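Long-range contacts in clavulanic acid biosynthesis oligopeptide binding protein 2 (Streptomyces clavuligerus, PDB 2WOL), which probably binds oligopeptides as an extracellular solute-binding protein of the clavulanic acid biosynthesis pathway: residues D119-V127 with C191-G202; A465-I473 with W480-N491. One frame throughout, in Å; residues are numbered along the deposited sequence.

Contact 1 (D119-V127 with C191-G202)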
loop_
_atom_site.group_PDB
_atom_site.type_symbol
_atom_site.label_atom_id
_atom_site.label_comp_id
_atom_site.label_asym_id
_atom_site.label_seq_id
_atom_site.Cartn_x
_atom_site.Cartn_y
_atom_site.Cartn_z
ATOM N N ASP A 119 3.027 2.321 26.382
ATOM C CA ASP A 119 3.228 3.232 25.250
ATOM C C ASP A 119 2.691 2.639 23.955
ATOM O O ASP A 119 2.260 3.379 23.062
ATOM C CB ASP A 119 4.713 3.551 25.071
ATOM C CG ASP A 119 5.365 4.100 26.332
ATOM O OD1 ASP A 119 4.649 4.540 27.262
ATOM O OD2 ASP A 119 6.616 4.108 26.377
ATOM N N VAL A 120 2.734 1.311 23.852
ATOM C CA VAL A 120 2.185 0.617 22.693
ATOM C C VAL A 120 0.663 0.656 22.768
ATOM O O VAL A 120 -0.003 0.945 21.771
ATOM C CB VAL A 120 2.699 -0.841 22.568
ATOM C CG1 VAL A 120 2.074 -1.527 21.351
ATOM C CG2 VAL A 120 4.216 -0.865 22.462
ATOM N N ARG A 121 0.114 0.387 23.951
ATOM C CA ARG A 121 -1.321 0.538 24.138
ATOM C C ARG A 121 -1.750 1.967 23.833
ATOM O O ARG A 121 -2.764 2.182 23.166
ATOM C CB ARG A 121 -1.754 0.163 25.549
ATOM C CG ARG A 121 -3.240 0.400 25.787
ATOM C CD ARG A 121 -3.726 -0.324 27.006
ATOM N NE ARG A 121 -3.217 0.285 28.227
ATOM C CZ ARG A 121 -3.406 -0.226 29.435
ATOM N NH1 ARG A 121 -4.092 -1.357 29.576
ATOM N NH2 ARG A 121 -2.911 0.397 30.496
ATOM N N HIS A 122 -0.984 2.940 24.322
ATOM C CA HIS A 122 -1.326 4.337 24.085
ATOM C C HIS A 122 -1.370 4.671 22.592
ATOM O O HIS A 122 -2.294 5.346 22.137
ATOM C CB HIS A 122 -0.398 5.305 24.825
ATOM C CG HIS A 122 -0.812 6.735 24.677
ATOM N ND1 HIS A 122 -1.938 7.243 25.289
ATOM C CD2 HIS A 122 -0.283 7.748 23.953
ATOM C CE1 HIS A 122 -2.074 8.516 24.961
ATOM N NE2 HIS A 122 -1.085 8.846 24.150
ATOM N N ALA A 123 -0.385 4.182 21.843
ATOM C CA ALA A 123 -0.348 4.371 20.393
ATOM C C ALA A 123 -1.605 3.820 19.720
ATOM O O ALA A 123 -2.216 4.494 18.882
ATOM C CB ALA A 123 0.893 3.719 19.813
ATOM N N VAL A 124 -1.991 2.606 20.098
ATOM C CA VAL A 124 -3.188 1.973 19.551
ATOM C C VAL A 124 -4.447 2.757 19.955
ATOM O O VAL A 124 -5.352 2.960 19.143
ATOM C CB VAL A 124 -3.270 0.483 19.970
ATOM C CG1 VAL A 124 -4.589 -0.129 19.555
ATOM C CG2 VAL A 124 -2.105 -0.296 19.354
ATOM N N GLN A 125 -4.483 3.210 21.205
ATOM C CA GLN A 125 -5.595 4.024 21.690
ATOM C C GLN A 125 -5.733 5.334 20.918
ATOM O O GLN A 125 -6.852 5.753 20.612
ATOM C CB GLN A 125 -5.450 4.288 23.188
ATOM C CG GLN A 125 -5.781 3.068 24.023
ATOM C CD GLN A 125 -5.534 3.240 25.512
ATOM O OE1 GLN A 125 -5.917 2.377 26.296
ATOM N NE2 GLN A 125 -4.870 4.325 25.903
ATOM N N ARG A 126 -4.602 5.967 20.597
ATOM C CA ARG A 126 -4.575 7.214 19.823
ATOM C C ARG A 126 -5.339 7.120 18.505
ATOM O O ARG A 126 -5.989 8.080 18.088
ATOM C CB ARG A 126 -3.134 7.643 19.529
ATOM C CG ARG A 126 -2.375 8.152 20.726
ATOM C CD ARG A 126 -0.940 8.460 20.350
ATOM N NE ARG A 126 -0.762 9.844 19.913
ATOM C CZ ARG A 126 -0.370 10.226 18.699
ATOM N NH1 ARG A 126 -0.111 9.335 17.745
ATOM N NH2 ARG A 126 -0.243 11.516 18.434
ATOM N N VAL A 127 -5.237 5.970 17.844
ATOM C CA VAL A 127 -5.926 5.739 16.572
ATOM C C VAL A 127 -7.435 6.001 16.689
ATOM O O VAL A 127 -8.073 6.459 15.735
ATOM C CB VAL A 127 -5.645 4.310 16.041
ATOM C CG1 VAL A 127 -6.463 4.008 14.784
ATOM C CG2 VAL A 127 -4.152 4.127 15.770
ATOM N N CYS A 191 1.288 3.368 12.918
ATOM C CA CYS A 191 0.244 3.765 13.866
ATOM C C CYS A 191 0.263 2.920 15.149
ATOM O O CYS A 191 -0.407 3.260 16.123
ATOM C CB CYS A 191 -1.147 3.777 13.210
ATOM S SG CYS A 191 -1.806 2.177 12.744
ATOM N N ALA A 192 1.034 1.832 15.145
ATOM C CA ALA A 192 1.210 0.989 16.327
ATOM C C ALA A 192 2.600 1.129 16.967
ATOM O O ALA A 192 2.915 0.428 17.934
ATOM C CB ALA A 192 0.906 -0.465 15.999
ATOM N N ALA A 193 3.426 2.027 16.431
ATOM C CA ALA A 193 4.701 2.379 17.067
ATOM C C ALA A 193 4.438 3.100 18.392
ATOM O O ALA A 193 3.594 3.996 18.453
ATOM C CB ALA A 193 5.544 3.247 16.148
ATOM N N PRO A 194 5.169 2.723 19.458
ATOM C CA PRO A 194 4.845 3.281 20.771
ATOM C C PRO A 194 4.923 4.805 20.829
ATOM O O PRO A 194 5.812 5.417 20.235
ATOM C CB PRO A 194 5.892 2.642 21.701
ATOM C CG PRO A 194 6.975 2.149 20.800
ATOM C CD PRO A 194 6.301 1.783 19.517
ATOM N N VAL A 195 3.966 5.393 21.547
ATOM C CA VAL A 195 3.937 6.824 21.817
ATOM C C VAL A 195 3.710 6.949 23.318
ATOM O O VAL A 195 2.679 6.496 23.818
ATOM C CB VAL A 195 2.781 7.533 21.065
ATOM C CG1 VAL A 195 2.649 8.978 21.516
ATOM C CG2 VAL A 195 2.996 7.476 19.555
ATOM N N PRO A 196 4.678 7.541 24.046
ATOM C CA PRO A 196 4.475 7.671 25.488
ATOM C C PRO A 196 3.505 8.810 25.780
ATOM O O PRO A 196 3.676 9.917 25.261
ATOM C CB PRO A 196 5.880 7.981 26.015
ATOM C CG PRO A 196 6.579 8.634 24.891
ATOM C CD PRO A 196 5.965 8.113 23.608
ATOM N N ARG A 197 2.488 8.530 26.593
ATOM C CA ARG A 197 1.449 9.518 26.897
ATOM C C ARG A 197 2.044 10.840 27.402
ATOM O O ARG A 197 1.562 11.921 27.043
ATOM C CB ARG A 197 0.410 8.977 27.889
ATOM C CG ARG A 197 -0.759 9.939 28.100
ATOM C CD ARG A 197 -1.648 9.544 29.268
ATOM N NE ARG A 197 -2.736 8.652 28.870
ATOM C CZ ARG A 197 -3.869 9.044 28.287
ATOM N NH1 ARG A 197 -4.081 10.325 28.006
ATOM N NH2 ARG A 197 -4.792 8.148 27.977
ATOM N N ARG A 198 3.111 10.750 28.201
ATOM C CA ARG A 198 3.792 11.938 28.735
ATOM C C ARG A 198 4.244 12.957 27.677
ATOM O O ARG A 198 4.313 14.155 27.960
ATOM C CB ARG A 198 4.979 11.539 29.621
ATOM C CG ARG A 198 6.005 10.663 28.916
ATOM C CD ARG A 198 7.195 10.317 29.796
ATOM N NE ARG A 198 8.101 9.443 29.054
ATOM C CZ ARG A 198 8.021 8.115 29.024
ATOM N NH1 ARG A 198 7.099 7.474 29.726
ATOM N NH2 ARG A 198 8.878 7.417 28.292
ATOM N N SER A 199 4.559 12.477 26.473
ATOM C CA SER A 199 5.051 13.338 25.393
ATOM C C SER A 199 4.018 13.547 24.294
ATOM O O SER A 199 4.306 14.190 23.284
ATOM C CB SER A 199 6.331 12.760 24.782
ATOM O OG SER A 199 7.373 12.690 25.737
ATOM N N ASP A 200 2.823 13.003 24.492
ATOM C CA ASP A 200 1.781 13.071 23.468
ATOM C C ASP A 200 1.051 14.413 23.477
ATOM O O ASP A 200 0.110 14.622 24.253
ATOM C CB ASP A 200 0.798 11.900 23.601
ATOM C CG ASP A 200 -0.221 11.859 22.470
ATOM O OD1 ASP A 200 -0.083 12.637 21.499
ATOM O OD2 ASP A 200 -1.168 11.051 22.558
ATOM N N THR A 201 1.489 15.302 22.591
ATOM C CA THR A 201 0.897 16.627 22.421
ATOM C C THR A 201 -0.293 16.622 21.444
ATOM O O THR A 201 -0.698 17.674 20.939
ATOM C CB THR A 201 1.953 17.652 21.949
ATOM O OG1 THR A 201 2.699 17.099 20.858
ATOM C CG2 THR A 201 2.915 17.992 23.071
ATOM N N GLY A 202 -0.844 15.439 21.175
ATOM C CA GLY A 202 -2.071 15.309 20.382
ATOM C C GLY A 202 -1.944 15.808 18.955
ATOM O O GLY A 202 -1.107 15.323 18.195
HETATM O O HOH W 1 7.041 4.696 29.028
HETATM O O HOH W 2 2.402 5.975 27.848
HETATM O O HOH W 3 -2.673 5.847 27.695
HETATM O O HOH W 4 -5.317 5.520 28.641
#

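Contact 2 (A465-I473 with W480-N491)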
loop_
_atom_site.group_PDB
_atom_site.type_symbol
_atom_site.label_atom_id
_atom_site.label_comp_id
_atom_site.label_asym_id
_atom_site.label_seq_id
_atom_site.Cartn_x
_atom_site.Cartn_y
_atom_site.Cartn_z
ATOM N N ALA A 465 -9.991 -7.707 0.761
ATOM C CA ALA A 465 -11.153 -7.351 1.580
ATOM C C ALA A 465 -11.658 -5.913 1.387
ATOM O O ALA A 465 -12.863 -5.706 1.268
ATOM C CB ALA A 465 -10.908 -7.648 3.049
ATOM N N PRO A 466 -10.751 -4.911 1.356
ATOM C CA PRO A 466 -11.252 -3.549 1.126
ATOM C C PRO A 466 -11.958 -3.369 -0.220
ATOM O O PRO A 466 -12.781 -2.467 -0.367
ATOM C CB PRO A 466 -9.979 -2.697 1.183
ATOM C CG PRO A 466 -9.036 -3.502 2.023
ATOM C CD PRO A 466 -9.293 -4.908 1.569
ATOM N N LEU A 467 -11.641 -4.235 -1.178
ATOM C CA LEU A 467 -12.209 -4.154 -2.520
ATOM C C LEU A 467 -13.567 -4.832 -2.669
ATOM O O LEU A 467 -14.353 -4.430 -3.528
ATOM C CB LEU A 467 -11.248 -4.758 -3.550
ATOM C CG LEU A 467 -9.871 -4.124 -3.744
ATOM C CD1 LEU A 467 -9.136 -4.856 -4.862
ATOM C CD2 LEU A 467 -9.965 -2.622 -4.050
ATOM N N VAL A 468 -13.838 -5.860 -1.860
ATOM C CA VAL A 468 -15.003 -6.728 -2.113
ATOM C C VAL A 468 -15.849 -7.105 -0.894
ATOM O O VAL A 468 -16.958 -7.628 -1.050
ATOM C CB VAL A 468 -14.598 -8.040 -2.850
ATOM C CG1 VAL A 468 -13.870 -7.730 -4.166
ATOM C CG2 VAL A 468 -13.758 -8.957 -1.952
ATOM N N ASP A 469 -15.322 -6.869 0.306
ATOM C CA ASP A 469 -16.008 -7.260 1.538
ATOM C C ASP A 469 -17.134 -6.271 1.824
ATOM O O ASP A 469 -16.901 -5.069 1.921
ATOM C CB ASP A 469 -15.001 -7.329 2.698
ATOM C CG ASP A 469 -15.591 -7.906 3.974
ATOM O OD1 ASP A 469 -16.719 -7.528 4.358
ATOM O OD2 ASP A 469 -14.896 -8.724 4.608
ATOM N N GLY A 470 -18.354 -6.792 1.952
ATOM C CA GLY A 470 -19.543 -5.970 2.191
ATOM C C GLY A 470 -19.471 -5.115 3.442
ATOM O O GLY A 470 -20.045 -4.025 3.490
ATOM N N ARG A 471 -18.765 -5.615 4.455
ATOM C CA ARG A 471 -18.580 -4.892 5.713
ATOM C C ARG A 471 -17.592 -3.727 5.568
ATOM O O ARG A 471 -17.464 -2.905 6.476
ATOM C CB ARG A 471 -18.105 -5.851 6.816
ATOM C CG ARG A 471 -19.162 -6.827 7.351
ATOM C CD ARG A 471 -19.320 -8.102 6.507
ATOM N NE ARG A 471 -18.050 -8.771 6.212
ATOM C CZ ARG A 471 -17.552 -9.808 6.884
ATOM N NH1 ARG A 471 -18.204 -10.334 7.918
ATOM N NH2 ARG A 471 -16.392 -10.331 6.513
ATOM N N GLN A 472 -16.902 -3.659 4.425
ATOM C CA GLN A 472 -15.865 -2.648 4.188
ATOM C C GLN A 472 -16.305 -1.496 3.281
ATOM O O GLN A 472 -15.472 -0.695 2.846
ATOM C CB GLN A 472 -14.585 -3.296 3.641
ATOM C CG GLN A 472 -13.910 -4.280 4.599
ATOM C CD GLN A 472 -13.650 -3.678 5.967
ATOM O OE1 GLN A 472 -13.302 -2.500 6.087
ATOM N NE2 GLN A 472 -13.829 -4.482 7.008
ATOM N N ILE A 473 -17.603 -1.411 3.000
ATOM C CA ILE A 473 -18.144 -0.280 2.248
ATOM C C ILE A 473 -18.125 0.952 3.149
ATOM O O ILE A 473 -18.712 0.940 4.235
ATOM C CB ILE A 473 -19.575 -0.552 1.732
ATOM C CG1 ILE A 473 -19.586 -1.776 0.809
ATOM C CG2 ILE A 473 -20.130 0.676 1.003
ATOM C CD1 ILE A 473 -20.961 -2.393 0.611
ATOM N N TRP A 480 -13.337 1.766 -0.869
ATOM C CA TRP A 480 -12.570 0.993 -1.837
ATOM C C TRP A 480 -13.338 -0.192 -2.417
ATOM O O TRP A 480 -12.875 -0.846 -3.357
ATOM C CB TRP A 480 -11.241 0.554 -1.228
ATOM C CG TRP A 480 -10.251 1.655 -1.281
ATOM C CD1 TRP A 480 -9.877 2.482 -0.260
ATOM C CD2 TRP A 480 -9.536 2.094 -2.438
ATOM N NE1 TRP A 480 -8.953 3.396 -0.710
ATOM C CE2 TRP A 480 -8.723 3.177 -2.042
ATOM C CE3 TRP A 480 -9.488 1.660 -3.770
ATOM C CZ2 TRP A 480 -7.871 3.842 -2.933
ATOM C CZ3 TRP A 480 -8.646 2.319 -4.652
ATOM C CH2 TRP A 480 -7.849 3.401 -4.229
ATOM N N ASN A 481 -14.504 -0.467 -1.846
ATOM C CA ASN A 481 -15.423 -1.445 -2.403
ATOM C C ASN A 481 -16.362 -0.690 -3.337
ATOM O O ASN A 481 -17.511 -0.385 -2.994
ATOM C CB ASN A 481 -16.178 -2.175 -1.285
ATOM C CG ASN A 481 -17.059 -3.305 -1.803
ATOM O OD1 ASN A 481 -17.388 -3.364 -2.989
ATOM N ND2 ASN A 481 -17.450 -4.209 -0.905
ATOM N N LEU A 482 -15.857 -0.386 -4.527
ATOM C CA LEU A 482 -16.559 0.508 -5.447
ATOM C C LEU A 482 -17.880 -0.058 -5.975
ATOM O O LEU A 482 -18.871 0.671 -6.048
ATOM C CB LEU A 482 -15.638 0.974 -6.586
ATOM C CG LEU A 482 -14.350 1.702 -6.177
ATOM C CD1 LEU A 482 -13.547 2.124 -7.401
ATOM C CD2 LEU A 482 -14.621 2.899 -5.262
ATOM N N PRO A 483 -17.910 -1.356 -6.336
ATOM C CA PRO A 483 -19.196 -1.956 -6.703
ATOM C C PRO A 483 -20.160 -2.103 -5.528
ATOM O O PRO A 483 -21.325 -2.452 -5.733
ATOM C CB PRO A 483 -18.801 -3.352 -7.203
ATOM C CG PRO A 483 -17.339 -3.253 -7.524
ATOM C CD PRO A 483 -16.804 -2.320 -6.492
ATOM N N GLU A 484 -19.674 -1.859 -4.311
ATOM C CA GLU A 484 -20.445 -2.110 -3.085
ATOM C C GLU A 484 -20.969 -3.550 -3.055
ATOM O O GLU A 484 -22.138 -3.808 -2.746
ATOM C CB GLU A 484 -21.571 -1.077 -2.912
ATOM C CG GLU A 484 -21.046 0.351 -2.796
ATOM C CD GLU A 484 -22.130 1.415 -2.829
ATOM O OE1 GLU A 484 -23.269 1.139 -2.385
ATOM O OE2 GLU A 484 -21.828 2.538 -3.292
ATOM N N LEU A 485 -20.087 -4.481 -3.409
ATOM C CA LEU A 485 -20.397 -5.897 -3.340
ATOM C C LEU A 485 -20.640 -6.276 -1.890
ATOM O O LEU A 485 -19.828 -5.973 -1.016
ATOM C CB LEU A 485 -19.256 -6.735 -3.928
ATOM C CG LEU A 485 -19.558 -8.220 -4.160
ATOM C CD1 LEU A 485 -20.562 -8.397 -5.288
ATOM C CD2 LEU A 485 -18.284 -9.003 -4.454
ATOM N N ASP A 486 -21.775 -6.923 -1.648
ATOM C CA ASP A 486 -22.125 -7.403 -0.319
ATOM C C ASP A 486 -22.728 -8.798 -0.444
ATOM O O ASP A 486 -23.914 -9.014 -0.173
ATOM C CB ASP A 486 -23.089 -6.423 0.358
ATOM C CG ASP A 486 -23.246 -6.677 1.848
ATOM O OD1 ASP A 486 -22.489 -7.493 2.423
ATOM O OD2 ASP A 486 -24.142 -6.043 2.449
ATOM N N ASP A 487 -21.887 -9.732 -0.880
ATOM C CA ASP A 487 -22.255 -11.126 -1.054
ATOM C C ASP A 487 -21.967 -11.864 0.254
ATOM O O ASP A 487 -20.804 -11.974 0.659
ATOM C CB ASP A 487 -21.442 -11.718 -2.216
ATOM C CG ASP A 487 -21.771 -13.179 -2.505
ATOM O OD1 ASP A 487 -22.470 -13.838 -1.706
ATOM O OD2 ASP A 487 -21.306 -13.679 -3.550
ATOM N N PRO A 488 -23.027 -12.354 0.934
ATOM C CA PRO A 488 -22.883 -13.095 2.190
ATOM C C PRO A 488 -21.889 -14.252 2.087
ATOM O O PRO A 488 -21.170 -14.525 3.047
ATOM C CB PRO A 488 -24.296 -13.635 2.448
ATOM C CG PRO A 488 -25.193 -12.700 1.743
ATOM C CD PRO A 488 -24.444 -12.218 0.538
ATOM N N GLU A 489 -21.848 -14.916 0.934
ATOM C CA GLU A 489 -20.951 -16.051 0.731
ATOM C C GLU A 489 -19.486 -15.612 0.649
ATOM O O GLU A 489 -18.607 -16.274 1.200
ATOM C CB GLU A 489 -21.367 -16.864 -0.499
ATOM C CG GLU A 489 -22.701 -17.598 -0.326
ATOM C CD GLU A 489 -23.043 -18.498 -1.502
ATOM O OE1 GLU A 489 -23.393 -17.971 -2.582
ATOM O OE2 GLU A 489 -22.974 -19.737 -1.344
ATOM N N VAL A 490 -19.235 -14.487 -0.021
ATOM C CA VAL A 490 -17.898 -13.882 -0.046
ATOM C C VAL A 490 -17.482 -13.461 1.367
ATOM O O VAL A 490 -16.387 -13.793 1.820
ATOM C CB VAL A 490 -17.815 -12.674 -1.024
ATOM C CG1 VAL A 490 -16.533 -11.865 -0.797
ATOM C CG2 VAL A 490 -17.887 -13.151 -2.466
ATOM N N ASN A 491 -18.369 -12.752 2.063
ATOM C CA ASN A 491 -18.094 -12.313 3.433
ATOM C C ASN A 491 -17.786 -13.483 4.374
ATOM O O ASN A 491 -16.836 -13.420 5.165
ATOM C CB ASN A 491 -19.253 -11.472 3.983
ATOM C CG ASN A 491 -19.523 -10.217 3.162
ATOM O OD1 ASN A 491 -18.712 -9.808 2.331
ATOM N ND2 ASN A 491 -20.677 -9.601 3.396
HETATM O O HOH W 5 -13.351 -0.324 1.262
HETATM O O HOH W 6 -13.656 -2.356 -5.477
HETATM O O HOH W 7 -18.975 -9.337 -0.462
#

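Contact 1 (D119-V127 with C191-G202)
A chi1 near 180° in both residues swings the His-122 ring (-175°) and the Asp-200 carboxylate (-174°) away from their own backbone nitrogens, out of the helix and back from the loop, and the two groups meet. His-122 NE2 donates to Asp-200 OD2 at 2.7 Å, on the anti side of that oxygen, with ring and carboxylate planes 75° apart. Arg-126, its chain bent at chi3, grips the same carboxylate side-on from above its plane: NE lies 2.9 Å from Asp-200 OD2, and NH2 makes a longer bond to OD1. Gly-202 N reaches OD1 from the opposite face, closing an Asx turn, while Tyr-155 also bonds to OD2. A salt bridge to Asp-47 holds the far end of Arg-126, and Val-195 CG1 packs over one guanidinium face.

Arg-197 covers a face of the His-122 ring, with CB 3.9 Å from the ring centroid in a CH-pi contact. Near the start of the helix, Val-195 N bonds to Asp-119 O at 3.0 Å, and Ala-123 N reaches that oxygen from its other face. A water links Asp-119 OD1 to Arg-197 N, while the Tyr-109 hydroxyl holds OD2.

With donors from histidine, arginine, tyrosine and backbone converging on it, the Asp-200 carboxylate is probably kept ionised, an anionic anchor that pins the loop to helix 117-127.

Contact 2 (A465-I473 with W480-N491)
Asn-481 ND2 is shared by two carbonyls: it donates weakly to Asp-469 O at 3.0 Å across the contact and to Leu-485 O, in the carbonyl plane, within its own loop. OD1 of the same amide accepts from Leu-485 N at 3.0 Å, so the group is held at both ends, turned toward the backbone of Val-468 and Asp-469.

A second amide repeats the theme. Asn-491 OD1 accepts from Gly-470 N at 3.1 Å, and ND2 donates to Asp-486 OD1 in the amide plane. Arg-471 doubles back through bends at chi2 and chi3 to stack on the Asn-491 amide, the planes 7° apart, with Asn-491 CB over the guanidinium face, offset toward its rim. NE and NH2 grip Asp-469 side-on, Asp-495 takes a further salt bridge, and Asp-469 OD1 also accepts from Arg-471 N, an Asx turn. Asp-487 N-caps helix 488-499.

Val-468 meets Leu-485 and Val-490, both valines also packing on helix 503-520, and Ile-473 CD1 lies 3.7 Å from Glu-484 CA. Bridging waters join Pro-466 O to Trp-480 N and Leu-467 O to Leu-482 N. Two asparagine amides and ordered water thus satisfy backbone polar groups where the C-terminal part of helix 460-468 and the loop after it meet the loop leading into helix 488-499.

Following the chain from the N terminus, contact 1 comes first and closes a long loop: the 63 residues between its segments include helix 140-144 and strands 164-166 and 171-175. It ties helix 117-127, which also packs on strand 171-175 of the four-stranded antiparallel sheet, to the loop leading to strand 215-221. Contact 2 opens much later and spans only six residues, joining the end of helix 460-468 to the approach and first turn of helix 488-499, beside strands 303-309 and 448-453 of the seven-stranded sheet. The two are in series, neither nested nor crossed. Their centres are 31 Å apart, with nearest atoms about 13 Å apart, so each fastens a separate region.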